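Local coordinates for putative peptide ABC-transport system periplasmic peptide-binding protein (Campylobacter jejuni, PDB 4OEV), which binds nickel(II) outside the cytoplasm, here together with oxalate, for an ABC-type importer, and belongs to a family generally linked to peptide transport, at residues K95-I100 with N407-N412; S401-L406 with H415-K420. One frame throughout, in Å; residues are numbered along the deposited sequence.

Contact 1. Residues K95-I100 with N407-N412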
ATOM      1  N   LYS A  95       5.121 -16.320 -16.425  1.00 42.62           N
ATOM      2  CA  LYS A  95       6.479 -16.766 -16.133  1.00 48.21           C
ATOM      3  C   LYS A  95       7.289 -15.650 -15.471  1.00 48.23           C
ATOM      4  O   LYS A  95       8.393 -15.896 -14.977  1.00 49.40           O
ATOM      5  CB  LYS A  95       7.161 -17.294 -17.402  1.00 54.24           C
ATOM      6  CG  LYS A  95       6.680 -18.681 -17.803  1.00 58.29           C
ATOM      7  CD  LYS A  95       7.577 -19.391 -18.836  1.00 63.59           C
ATOM      8  CE  LYS A  95       7.639 -18.640 -20.172  1.00 65.15           C
ATOM      9  NZ  LYS A  95       8.040 -19.510 -21.317  1.00 68.25           N
ATOM     10  N   ASN A  96       6.752 -14.432 -15.470  1.00 41.97           N
ATOM     11  CA  ASN A  96       7.450 -13.341 -14.783  1.00 42.72           C
ATOM     12  C   ASN A  96       7.035 -13.164 -13.322  1.00 41.11           C
ATOM     13  O   ASN A  96       7.721 -12.450 -12.580  1.00 38.92           O
ATOM     14  CB  ASN A  96       7.262 -12.003 -15.497  1.00 43.02           C
ATOM     15  CG  ASN A  96       8.018 -11.937 -16.786  1.00 46.45           C
ATOM     16  OD1 ASN A  96       9.061 -12.578 -16.916  1.00 48.41           O
ATOM     17  ND2 ASN A  96       7.522 -11.156 -17.742  1.00 45.12           N
ATOM     18  N   ASN A  97       5.954 -13.824 -12.902  1.00 39.38           N
ATOM     19  CA  ASN A  97       5.493 -13.765 -11.498  1.00 42.94           C
ATOM     20  C   ASN A  97       5.334 -12.350 -10.957  1.00 39.82           C
ATOM     21  O   ASN A  97       5.685 -12.062  -9.811  1.00 42.22           O
ATOM     22  CB  ASN A  97       6.439 -14.573 -10.592  1.00 42.91           C
ATOM     23  CG  ASN A  97       6.644 -15.984 -11.116  1.00 45.65           C
ATOM     24  OD1 ASN A  97       5.711 -16.764 -11.152  1.00 45.06           O
ATOM     25  ND2 ASN A  97       7.860 -16.291 -11.582  1.00 44.19           N
ATOM     26  N   SER A  98       4.737 -11.482 -11.769  1.00 40.55           N
ATOM     27  CA  SER A  98       4.660 -10.053 -11.472  1.00 39.08           C
ATOM     28  C   SER A  98       3.763  -9.762 -10.292  1.00 35.89           C
ATOM     29  O   SER A  98       2.721 -10.389 -10.152  1.00 34.41           O
ATOM     30  CB  SER A  98       4.164  -9.291 -12.697  1.00 38.07           C
ATOM     31  OG  SER A  98       4.007  -7.923 -12.355  1.00 38.13           O
ATOM     32  N   SER A  99       4.164  -8.815  -9.438  1.00 33.19           N
ATOM     33  CA  SER A  99       3.372  -8.437  -8.262  1.00 32.17           C
ATOM     34  C   SER A  99       2.075  -7.721  -8.712  1.00 33.87           C
ATOM     35  O   SER A  99       1.097  -7.627  -7.970  1.00 32.56           O
ATOM     36  CB  SER A  99       4.202  -7.502  -7.365  1.00 31.28           C
ATOM     37  OG  SER A  99       4.520  -6.355  -8.171  1.00 41.60           O
ATOM     38  N   ILE A 100       2.081  -7.234  -9.947  1.00 32.74           N
ATOM     39  CA  ILE A 100       0.947  -6.473 -10.475  1.00 32.87           C
ATOM     40  C   ILE A 100       0.274  -7.254 -11.615  1.00 35.39           C
ATOM     41  O   ILE A 100      -0.522  -6.706 -12.364  1.00 36.31           O
ATOM     42  CB  ILE A 100       1.383  -5.056 -10.972  1.00 38.92           C
ATOM     43  CG1 ILE A 100       2.472  -5.175 -12.028  1.00 40.57           C
ATOM     44  CG2 ILE A 100       1.899  -4.219  -9.799  1.00 40.90           C
ATOM     45  CD1 ILE A 100       3.102  -3.848 -12.403  1.00 41.65           C
ATOM     46  N   ASN A 407      -0.907 -18.459  -3.647  1.00 29.82           N
ATOM     47  CA  ASN A 407      -0.526 -17.481  -4.671  1.00 26.37           C
ATOM     48  C   ASN A 407       0.657 -16.701  -4.135  1.00 27.94           C
ATOM     49  O   ASN A 407       0.491 -15.892  -3.226  1.00 27.42           O
ATOM     50  CB  ASN A 407      -1.740 -16.550  -4.922  1.00 28.36           C
ATOM     51  CG  ASN A 407      -1.506 -15.575  -6.076  1.00 30.86           C
ATOM     52  OD1 ASN A 407      -0.360 -15.356  -6.474  1.00 26.32           O
ATOM     53  ND2 ASN A 407      -2.583 -14.921  -6.546  1.00 25.82           N
ATOM     54  N   ASP A 408       1.848 -16.940  -4.671  1.00 32.11           N
ATOM     55  CA  ASP A 408       3.031 -16.252  -4.169  1.00 36.62           C
ATOM     56  C   ASP A 408       2.927 -14.723  -4.247  1.00 35.84           C
ATOM     57  O   ASP A 408       3.565 -14.014  -3.469  1.00 37.74           O
ATOM     58  CB  ASP A 408       4.285 -16.681  -4.937  1.00 39.82           C
ATOM     59  CG  ASP A 408       4.693 -18.124  -4.650  1.00 40.34           C
ATOM     60  OD1 ASP A 408       4.136 -18.748  -3.733  1.00 38.48           O
ATOM     61  OD2 ASP A 408       5.587 -18.627  -5.352  1.00 41.57           O
ATOM     62  N   GLU A 409       2.062 -14.208  -5.105  1.00 33.39           N
ATOM     63  CA  GLU A 409       1.916 -12.762  -5.221  1.00 31.06           C
ATOM     64  C   GLU A 409       0.566 -12.294  -4.696  1.00 30.40           C
ATOM     65  O   GLU A 409       0.132 -11.167  -4.958  1.00 30.53           O
ATOM     66  CB  GLU A 409       2.159 -12.335  -6.705  1.00 34.33           C
ATOM     67  CG  GLU A 409       3.613 -12.502  -7.112  1.00 34.44           C
ATOM     68  CD  GLU A 409       3.996 -13.934  -7.542  1.00 39.28           C
ATOM     69  OE1 GLU A 409       3.328 -14.509  -8.439  1.00 41.02           O
ATOM     70  OE2 GLU A 409       4.994 -14.476  -7.018  1.00 41.05           O
ATOM     71  N   GLY A 410      -0.105 -13.119  -3.870  1.00 27.66           N
ATOM     72  CA  GLY A 410      -1.362 -12.656  -3.303  1.00 25.03           C
ATOM     73  C   GLY A 410      -1.059 -11.943  -1.966  1.00 26.92           C
ATOM     74  O   GLY A 410      -0.014 -12.167  -1.355  1.00 28.76           O
ATOM     75  N   TRP A 411      -1.942 -11.048  -1.552  1.00 25.61           N
ATOM     76  CA  TRP A 411      -1.737 -10.286  -0.324  1.00 21.98           C
ATOM     77  C   TRP A 411      -2.763 -10.687   0.748  1.00 23.77           C
ATOM     78  O   TRP A 411      -2.866 -10.047   1.794  1.00 25.83           O
ATOM     79  CB  TRP A 411      -1.865  -8.792  -0.589  1.00 23.96           C
ATOM     80  CG  TRP A 411      -0.814  -8.195  -1.454  1.00 29.17           C
ATOM     81  CD1 TRP A 411       0.323  -8.789  -1.926  1.00 32.62           C
ATOM     82  CD2 TRP A 411      -0.817  -6.858  -1.944  1.00 32.55           C
ATOM     83  NE1 TRP A 411       1.019  -7.887  -2.739  1.00 33.60           N
ATOM     84  CE2 TRP A 411       0.329  -6.699  -2.752  1.00 33.86           C
ATOM     85  CE3 TRP A 411      -1.708  -5.782  -1.808  1.00 35.84           C
ATOM     86  CZ2 TRP A 411       0.626  -5.486  -3.400  1.00 35.06           C
ATOM     87  CZ3 TRP A 411      -1.408  -4.580  -2.464  1.00 35.92           C
ATOM     88  CH2 TRP A 411      -0.261  -4.452  -3.233  1.00 34.69           C
ATOM     89  N   ASN A 412      -3.503 -11.756   0.470  1.00 23.88           N
ATOM     90  CA  ASN A 412      -4.526 -12.237   1.372  1.00 25.87           C
ATOM     91  C   ASN A 412      -3.873 -13.119   2.438  1.00 25.49           C
ATOM     92  O   ASN A 412      -3.946 -14.346   2.378  1.00 25.71           O
ATOM     93  CB  ASN A 412      -5.593 -13.002   0.550  1.00 25.21           C
ATOM     94  CG  ASN A 412      -6.790 -13.439   1.366  1.00 28.17           C
ATOM     95  OD1 ASN A 412      -6.755 -13.475   2.629  1.00 26.30           O
ATOM     96  ND2 ASN A 412      -7.836 -13.864   0.667  1.00 27.62           N
TER
HETATM   97  O   HOH W   1       3.738 -16.750  -9.780  1.00 45.74           O
HETATM   98  O   HOH W   2       1.927 -12.953 -10.160  1.00 34.59           O
HETATM   99  O   HOH W   3       1.826  -8.856  -5.469  1.00 25.64           O
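Glu409, the third residue of a type I beta turn (Asn407 to Gly410), meets the loop Asn97-Ser99 in a largely water-mediated junction, consistent with a bridge between the two lobes of a periplasmic binding protein; the side chain of Ser99 lies about 12 Å from the bound oxalate. The bond from Gly410 N to Asn407 O closes the turn, and an Asx turn overlaps it, Glu409 N donating to Asn407 OD1 from above its carbonyl plane. Glu409 then bends at its second torsion (chi2 83°), which folds the carboxylate back against the opposite backbone. Asn97 O lies 3.4 Å from Glu409 CD and only slightly farther from the two carboxylate oxygens, a spread that places it over the flat group. Glu409 CG also packs near Ser98 O, at 3.8 Å. With acceptors facing acceptors, water does the joining. Water 2 is 2.7 Å from Glu409 OE1 and equally near Ser98 O. Water 3 donates to Ser99 O and to Glu409 O, both at 2.9 Å, and takes a weak bond from Trp411 NE1. The polar end of Asn97 has a partner beyond the contact, Asn149. The 95-100 loop runs between helices 81-92 and 101-104, and helix 395-398 borders both segments, Arg396 binding Ser99 O and Val397 packing against Trp411.

Contact 2. Residues S401-L406 with H415-K420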
ATOM      1  N   SER A 401      -8.564 -16.139  -4.600  1.00 24.11           N
ATOM      2  CA  SER A 401      -7.423 -16.635  -5.354  1.00 29.67           C
ATOM      3  C   SER A 401      -6.097 -15.964  -4.951  1.00 28.09           C
ATOM      4  O   SER A 401      -5.009 -16.336  -5.433  1.00 28.12           O
ATOM      5  CB  SER A 401      -7.627 -16.469  -6.883  1.00 30.80           C
ATOM      6  OG  SER A 401      -7.672 -15.085  -7.252  1.00 32.73           O
ATOM      7  N   GLN A 402      -6.194 -14.973  -4.090  1.00 30.56           N
ATOM      8  CA  GLN A 402      -5.041 -14.178  -3.682  1.00 30.52           C
ATOM      9  C   GLN A 402      -4.584 -14.551  -2.278  1.00 32.04           C
ATOM     10  O   GLN A 402      -3.719 -13.892  -1.703  1.00 27.79           O
ATOM     11  CB  GLN A 402      -5.443 -12.700  -3.770  1.00 28.59           C
ATOM     12  CG  GLN A 402      -5.965 -12.379  -5.138  1.00 29.19           C
ATOM     13  CD  GLN A 402      -4.887 -12.448  -6.174  1.00 25.40           C
ATOM     14  OE1 GLN A 402      -3.869 -11.800  -6.008  1.00 27.70           O
ATOM     15  NE2 GLN A 402      -5.097 -13.237  -7.283  1.00 24.02           N
ATOM     16  N   ASP A 403      -5.174 -15.627  -1.743  1.00 26.52           N
ATOM     17  CA  ASP A 403      -4.661 -16.300  -0.591  1.00 26.17           C
ATOM     18  C   ASP A 403      -3.186 -16.611  -0.782  1.00 25.27           C
ATOM     19  O   ASP A 403      -2.803 -17.240  -1.777  1.00 27.30           O
ATOM     20  CB  ASP A 403      -5.483 -17.595  -0.353  1.00 28.84           C
ATOM     21  CG  ASP A 403      -5.159 -18.297   0.970  1.00 31.00           C
ATOM     22  OD1 ASP A 403      -4.005 -18.242   1.473  1.00 30.52           O
ATOM     23  OD2 ASP A 403      -6.104 -18.950   1.487  1.00 29.33           O
ATOM     24  N   SER A 404      -2.347 -16.123   0.131  1.00 22.19           N
ATOM     25  CA  SER A 404      -0.897 -16.207  -0.068  1.00 23.26           C
ATOM     26  C   SER A 404      -0.309 -17.578   0.169  1.00 26.17           C
ATOM     27  O   SER A 404       0.896 -17.788  -0.117  1.00 28.98           O
ATOM     28  CB  SER A 404      -0.180 -15.171   0.783  1.00 25.95           C
ATOM     29  OG  SER A 404      -0.328 -15.393   2.180  1.00 27.39           O
ATOM     30  N   ALA A 405      -1.096 -18.508   0.733  1.00 27.08           N
ATOM     31  CA  ALA A 405      -0.602 -19.882   0.864  1.00 29.90           C
ATOM     32  C   ALA A 405      -0.625 -20.564  -0.511  1.00 30.09           C
ATOM     33  O   ALA A 405       0.123 -21.509  -0.742  1.00 31.72           O
ATOM     34  CB  ALA A 405      -1.445 -20.720   1.897  1.00 32.59           C
ATOM     35  N   LEU A 406      -1.471 -20.060  -1.414  1.00 26.03           N
ATOM     36  CA  LEU A 406      -1.573 -20.631  -2.773  1.00 32.82           C
ATOM     37  C   LEU A 406      -0.879 -19.765  -3.859  1.00 32.41           C
ATOM     38  O   LEU A 406      -0.205 -20.260  -4.768  1.00 37.02           O
ATOM     39  CB  LEU A 406      -3.051 -20.754  -3.084  1.00 35.74           C
ATOM     40  CG  LEU A 406      -3.485 -21.027  -4.501  1.00 35.20           C
ATOM     41  CD1 LEU A 406      -3.365 -22.494  -4.717  1.00 37.16           C
ATOM     42  CD2 LEU A 406      -4.928 -20.486  -4.701  1.00 53.38           C
ATOM     43  N   HIS A 415      -5.864 -15.720   4.782  1.00 22.96           N
ATOM     44  CA  HIS A 415      -6.490 -16.892   4.156  1.00 24.44           C
ATOM     45  C   HIS A 415      -7.979 -16.775   4.211  1.00 23.08           C
ATOM     46  O   HIS A 415      -8.704 -17.723   4.550  1.00 26.55           O
ATOM     47  CB  HIS A 415      -6.008 -18.173   4.822  1.00 27.60           C
ATOM     48  CG  HIS A 415      -4.524 -18.158   5.024  1.00 28.57           C
ATOM     49  ND1 HIS A 415      -3.632 -18.125   3.962  1.00 27.34           N
ATOM     50  CD2 HIS A 415      -3.780 -18.078   6.152  1.00 28.37           C
ATOM     51  CE1 HIS A 415      -2.400 -18.038   4.440  1.00 28.30           C
ATOM     52  NE2 HIS A 415      -2.468 -18.010   5.770  1.00 28.37           N
ATOM     53  N   TYR A 416      -8.431 -15.585   3.890  1.00 21.66           N
ATOM     54  CA  TYR A 416      -9.872 -15.263   3.936  1.00 21.55           C
ATOM     55  C   TYR A 416     -10.566 -15.738   2.671  1.00 27.47           C
ATOM     56  O   TYR A 416     -10.103 -15.395   1.605  1.00 26.21           O
ATOM     57  CB  TYR A 416     -10.027 -13.770   4.059  1.00 22.62           C
ATOM     58  CG  TYR A 416     -11.456 -13.244   4.079  1.00 26.72           C
ATOM     59  CD1 TYR A 416     -12.314 -13.530   5.149  1.00 24.23           C
ATOM     60  CD2 TYR A 416     -11.911 -12.410   3.086  1.00 26.45           C
ATOM     61  CE1 TYR A 416     -13.618 -13.013   5.183  1.00 25.05           C
ATOM     62  CE2 TYR A 416     -13.187 -11.876   3.114  1.00 26.93           C
ATOM     63  CZ  TYR A 416     -14.046 -12.178   4.168  1.00 27.18           C
ATOM     64  OH  TYR A 416     -15.345 -11.605   4.143  1.00 27.64           O
ATOM     65  N   HIS A 417     -11.643 -16.520   2.770  1.00 29.11           N
ATOM     66  CA  HIS A 417     -12.382 -16.991   1.562  1.00 31.86           C
ATOM     67  C   HIS A 417     -13.855 -16.685   1.727  1.00 31.88           C
ATOM     68  O   HIS A 417     -14.527 -17.315   2.549  1.00 31.15           O
ATOM     69  CB  HIS A 417     -12.180 -18.491   1.365  1.00 35.83           C
ATOM     70  CG  HIS A 417     -10.773 -18.873   1.034  1.00 41.63           C
ATOM     71  ND1 HIS A 417     -10.429 -19.516  -0.146  1.00 47.07           N
ATOM     72  CD2 HIS A 417      -9.620 -18.702   1.720  1.00 42.11           C
ATOM     73  CE1 HIS A 417      -9.123 -19.721  -0.161  1.00 46.56           C
ATOM     74  NE2 HIS A 417      -8.607 -19.228   0.957  1.00 41.73           N
ATOM     75  N   ASP A 418     -14.379 -15.713   0.994  1.00 30.03           N
ATOM     76  CA  ASP A 418     -15.819 -15.368   1.059  1.00 30.65           C
ATOM     77  C   ASP A 418     -16.392 -15.243  -0.325  1.00 31.82           C
ATOM     78  O   ASP A 418     -15.852 -14.476  -1.152  1.00 25.41           O
ATOM     79  CB  ASP A 418     -16.047 -14.058   1.789  1.00 28.78           C
ATOM     80  CG  ASP A 418     -17.505 -13.740   1.986  1.00 34.38           C
ATOM     81  OD1 ASP A 418     -18.138 -13.055   1.140  1.00 32.85           O
ATOM     82  OD2 ASP A 418     -18.055 -14.197   3.020  1.00 39.00           O
ATOM     83  N   LYS A 419     -17.454 -16.002  -0.611  1.00 32.07           N
ATOM     84  CA  LYS A 419     -18.013 -15.979  -1.950  1.00 29.32           C
ATOM     85  C   LYS A 419     -18.608 -14.620  -2.344  1.00 31.39           C
ATOM     86  O   LYS A 419     -18.426 -14.179  -3.499  1.00 33.13           O
ATOM     87  CB  LYS A 419     -19.103 -17.046  -2.126  1.00 28.11           C
ATOM     88  CG  LYS A 419     -18.621 -18.455  -2.274  1.00 28.54           C
ATOM     89  CD  LYS A 419     -19.858 -19.328  -2.628  1.00 30.96           C
ATOM     90  CE  LYS A 419     -19.547 -20.840  -2.505  1.00 29.49           C
ATOM     91  NZ  LYS A 419     -20.874 -21.552  -2.540  1.00 27.38           N
ATOM     92  N   LYS A 420     -19.336 -13.968  -1.436  1.00 30.95           N
ATOM     93  CA  LYS A 420     -19.950 -12.689  -1.796  1.00 35.54           C
ATOM     94  C   LYS A 420     -18.847 -11.626  -2.020  1.00 34.85           C
ATOM     95  O   LYS A 420     -18.981 -10.778  -2.895  1.00 35.18           O
ATOM     96  CB  LYS A 420     -20.964 -12.213  -0.751  1.00 39.09           C
ATOM     97  CG  LYS A 420     -22.305 -12.985  -0.768  1.00 44.79           C
ATOM     98  CD  LYS A 420     -23.230 -12.508   0.350  1.00 50.17           C
ATOM     99  CE  LYS A 420     -22.784 -13.052   1.714  1.00 54.53           C
ATOM    100  NZ  LYS A 420     -23.468 -12.416   2.912  1.00 57.39           N
TER
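Asp403 stands between His415 and His417 and gives one carboxylate oxygen to each ring. Its CG lies anti to the backbone N (chi1 -172°), a setting that places the carboxylate between the two imidazoles. His415 ND1 donates to Asp403 OD1 at 2.5 Å in a nearly straight bond, and the oxygen lies in the plane of the imidazole. The carboxylate is turned 35° from that ring and is met on its syn side, although the donor stands well off the carboxylate plane. His417 NE2 reaches Asp403 OD2 at 2.6 Å, again almost straight and at the ring edge, but here the anti lone pair is used and the planes are 63° apart. Both side chains thus cross that of Asp403 at about a right angle while each ring presents an N-H to it edge-on. A third donor fixes the carboxylate from its own segment: Ala405 N binds Asp403 OD1 at 3.0 Å, forming an Asx turn, and approaches from the face opposite His415 ND1. Ala405 CB fills in obliquely beside the His415 ring, 3.8 Å from CE1. This is a local tie within the loop between helices 395-398 and 419-429, away from the nickel site; His415 NE2 also binds the carbonyl oxygen of Ser375, and Asp418 N-caps helix 419-429. Since both nitrogens of His415 appear to donate, its imidazole is probably positively charged; with short, straight bonds to two rings, Asp403 is likely held as the anion, its rotation fixed by three donors on two oxygens.

Both contacts draw on the long loop between helices 395-398 and 419-429, but they use it differently. Contact 2 ties two parts of that loop together, nine residues apart, by direct, short bonds to a buried aspartate. Contact 1 joins it to a loop 307 residues away in sequence, with waters in place of direct bonds and a partly exposed glutamate at the middle. Each mixes buried and exposed residues, although contact 1 is the nearer to the centre of the chain. Their centres are 13 Å apart, and backbone and amide groups connect them: Asn407 ND2 probably bonds to Ser401 O, and Asn412 N to Gln402 O, so both ends of the 407-412 segment are probably tied to 401-406.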